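Local coordinates for protein L-lysine 6-oxidase (Marinomonas mediterranea, PDB 3WEU) that oxidises the side-chain amine of free L-lysine with a cysteine tryptophylquinone cofactor, releasing hydrogen peroxide that kills bacteria, at residues V47-E52 against E647-H652. Sequence-based numbering, arbitrary orientation.
Sequences VNFKDE and ETERNH. With EDO (1,2-ethanediol), chain L.
Two loops meet through a reciprocal exchange of charged side chains: Glu649, just past the end of strand 645-648, and Lys50, in the loop between strands 42-43 and 58-66, each reach over to the other's backbone. The Glu649 carboxylate takes two consecutive backbone N-H groups. Phe49 N donates to Glu649 OE2 (2.7 Å, N-H...O angle 164°), which receives it on its syn lone pair. Lys50 N binds Glu649 OE1 at 2.9 Å, also on the syn side; at 147° this second bond is more bent. Glu649 OE2 also sits at the edge of the Phe49 ring, 3.4 Å from CD1, and the methylene CB of Lys50 packs 3.3 Å from Glu649 OE1.

Lys50 runs past Glu649 in the opposite sense. Extended beyond CG (chi2 to chi4 all near 180°), it brings NZ to hydrogen-bond the backbone Glu649 O at 2.8 Å and the side-chain Asn651 OD1 at 3.0 Å, the latter met from above the carbonyl plane. Since NZ stands 6.4 Å from Glu649 OE1, the two opposite charges do not pair directly. Ser627 O and Leu629 O also accept from NZ, so four oxygens lie about it, more than its three N-H can each serve singly; such a setting would probably favour the protonated form. Asn651, centre of an inverse gamma turn, is steadied by its ND2 bond to Gly54 O.

A carboxylate bridging consecutive backbone N-H groups and a lysine ammonium bound by carbonyl oxygens thus link the 42-43/58-66 loop to the end of the hairpin of strands 631-634 and 645-648.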
loop_
_atom_site.group_PDB
_atom_site.type_symbol
_atom_site.label_atom_id
_atom_site.label_comp_id
_atom_site.label_asym_id
_atom_site.label_seq_id
_atom_site.Cartn_x
_atom_site.Cartn_y
_atom_site.Cartn_z
ATOM N N VAL A 47 -11.988 -7.736 -40.395
ATOM C CA VAL A 47 -11.573 -6.410 -40.771
ATOM C C VAL A 47 -10.964 -5.770 -39.540
ATOM O O VAL A 47 -9.752 -5.621 -39.518
ATOM C CB VAL A 47 -12.760 -5.612 -41.334
ATOM C CG1 VAL A 47 -12.336 -4.197 -41.679
ATOM C CG2 VAL A 47 -13.360 -6.346 -42.546
ATOM N N ASN A 48 -11.756 -5.365 -38.542
ATOM C CA ASN A 48 -11.208 -4.850 -37.292
ATOM C C ASN A 48 -11.429 -5.766 -36.100
ATOM O O ASN A 48 -12.516 -6.288 -35.953
ATOM C CB ASN A 48 -11.794 -3.486 -36.981
ATOM C CG ASN A 48 -11.392 -2.414 -38.004
ATOM O OD1 ASN A 48 -10.329 -2.414 -38.573
ATOM N ND2 ASN A 48 -12.294 -1.550 -38.264
ATOM N N PHE A 49 -10.418 -5.939 -35.255
ATOM C CA PHE A 49 -10.569 -6.792 -34.108
ATOM C C PHE A 49 -11.398 -6.113 -33.014
ATOM O O PHE A 49 -11.962 -6.791 -32.121
ATOM C CB PHE A 49 -9.204 -7.099 -33.521
ATOM C CG PHE A 49 -8.366 -7.977 -34.370
ATOM C CD1 PHE A 49 -7.312 -7.454 -35.112
ATOM C CD2 PHE A 49 -8.622 -9.370 -34.399
ATOM C CE1 PHE A 49 -6.497 -8.293 -35.889
ATOM C CE2 PHE A 49 -7.781 -10.200 -35.179
ATOM C CZ PHE A 49 -6.764 -9.657 -35.923
ATOM N N LYS A 50 -11.405 -4.783 -33.053
ATOM C CA LYS A 50 -12.069 -3.976 -32.034
ATOM C C LYS A 50 -13.215 -3.207 -32.684
ATOM O O LYS A 50 -13.202 -2.923 -33.874
ATOM C CB LYS A 50 -11.131 -2.966 -31.392
ATOM C CG LYS A 50 -9.913 -3.598 -30.732
ATOM C CD LYS A 50 -9.220 -2.605 -29.856
ATOM C CE LYS A 50 -7.884 -3.118 -29.342
ATOM N NZ LYS A 50 -7.161 -2.182 -28.512
ATOM N N ASP A 51 -14.210 -2.880 -31.895
ATOM C CA ASP A 51 -15.293 -2.038 -32.407
ATOM C C ASP A 51 -14.878 -0.598 -32.379
ATOM O O ASP A 51 -13.740 -0.241 -32.043
ATOM C CB ASP A 51 -16.570 -2.290 -31.584
ATOM C CG ASP A 51 -16.508 -1.785 -30.202
ATOM O OD1 ASP A 51 -15.602 -1.039 -29.775
ATOM O OD2 ASP A 51 -17.411 -2.152 -29.455
ATOM N N GLU A 52 -15.803 0.288 -32.744
ATOM C CA GLU A 52 -15.452 1.695 -32.869
ATOM C C GLU A 52 -15.071 2.337 -31.588
ATOM O O GLU A 52 -14.327 3.294 -31.604
ATOM C CB GLU A 52 -16.596 2.496 -33.536
ATOM C CG GLU A 52 -16.638 2.234 -35.033
ATOM C CD GLU A 52 -17.464 3.275 -35.789
ATOM O OE1 GLU A 52 -18.435 3.821 -35.201
ATOM O OE2 GLU A 52 -17.128 3.562 -36.963
ATOM N N GLU A 647 1.820 -3.109 -34.997
ATOM C CA GLU A 647 0.668 -2.805 -34.151
ATOM C C GLU A 647 -0.448 -2.257 -35.039
ATOM O O GLU A 647 -0.202 -1.475 -35.975
ATOM C CB GLU A 647 0.988 -1.643 -33.168
ATOM C CG GLU A 647 1.811 -2.102 -31.980
ATOM C CD GLU A 647 1.926 -1.086 -30.887
ATOM O OE1 GLU A 647 1.928 0.104 -31.211
ATOM O OE2 GLU A 647 1.986 -1.513 -29.731
ATOM N N THR A 648 -1.670 -2.626 -34.705
ATOM C CA THR A 648 -2.893 -2.017 -35.262
ATOM C C THR A 648 -3.878 -1.893 -34.065
ATOM O O THR A 648 -3.839 -2.737 -33.127
ATOM C CB THR A 648 -3.531 -2.922 -36.373
ATOM O OG1 THR A 648 -3.896 -4.211 -35.850
ATOM C CG2 THR A 648 -2.553 -3.146 -37.573
ATOM N N GLU A 649 -4.776 -0.911 -34.141
ATOM C CA GLU A 649 -5.924 -0.813 -33.259
ATOM C C GLU A 649 -5.574 -0.624 -31.763
ATOM O O GLU A 649 -6.410 -0.872 -30.870
ATOM C CB GLU A 649 -6.868 -1.990 -33.441
ATOM C CG GLU A 649 -7.426 -2.117 -34.850
ATOM C CD GLU A 649 -8.518 -3.165 -34.929
ATOM O OE1 GLU A 649 -9.619 -2.904 -34.359
ATOM O OE2 GLU A 649 -8.270 -4.250 -35.546
ATOM N N ARG A 650 -4.409 -0.044 -31.492
ATOM C CA ARG A 650 -4.063 0.306 -30.084
ATOM C C ARG A 650 -4.935 1.476 -29.683
ATOM O O ARG A 650 -5.166 2.350 -30.495
ATOM C CB ARG A 650 -2.584 0.714 -29.966
ATOM C CG ARG A 650 -2.062 0.548 -28.542
ATOM C CD ARG A 650 -0.641 1.008 -28.334
ATOM N NE ARG A 650 -0.001 0.279 -27.236
ATOM C CZ ARG A 650 0.411 0.789 -26.065
ATOM N NH1 ARG A 650 0.361 2.075 -25.782
ATOM N NH2 ARG A 650 0.918 -0.026 -25.177
ATOM N N ASN A 651 -5.421 1.529 -28.447
ATOM C CA ASN A 651 -6.276 2.675 -28.002
ATOM C C ASN A 651 -5.336 3.738 -27.439
ATOM O O ASN A 651 -5.155 3.899 -26.184
ATOM C CB ASN A 651 -7.312 2.224 -27.012
ATOM C CG ASN A 651 -8.166 1.036 -27.516
ATOM O OD1 ASN A 651 -8.093 0.618 -28.622
ATOM N ND2 ASN A 651 -9.005 0.549 -26.680
ATOM N N HIS A 652 -4.736 4.452 -28.368
ATOM C CA HIS A 652 -3.665 5.371 -28.019
ATOM C C HIS A 652 -4.181 6.473 -27.098
ATOM O O HIS A 652 -3.422 6.996 -26.246
ATOM C CB HIS A 652 -3.091 6.054 -29.249
ATOM C CG HIS A 652 -2.449 5.120 -30.206
ATOM N ND1 HIS A 652 -1.350 4.361 -29.882
ATOM C CD2 HIS A 652 -2.795 4.788 -31.482
ATOM C CE1 HIS A 652 -1.018 3.633 -30.936
ATOM N NE2 HIS A 652 -1.880 3.877 -31.920
HETATM C C1 EDO L . -18.749 -1.485 -34.976
HETATM O O1 EDO L . -18.291 -0.649 -33.941
HETATM C C2 EDO L . -17.554 -2.093 -35.600
HETATM O O2 EDO L . -17.406 -3.414 -35.022
#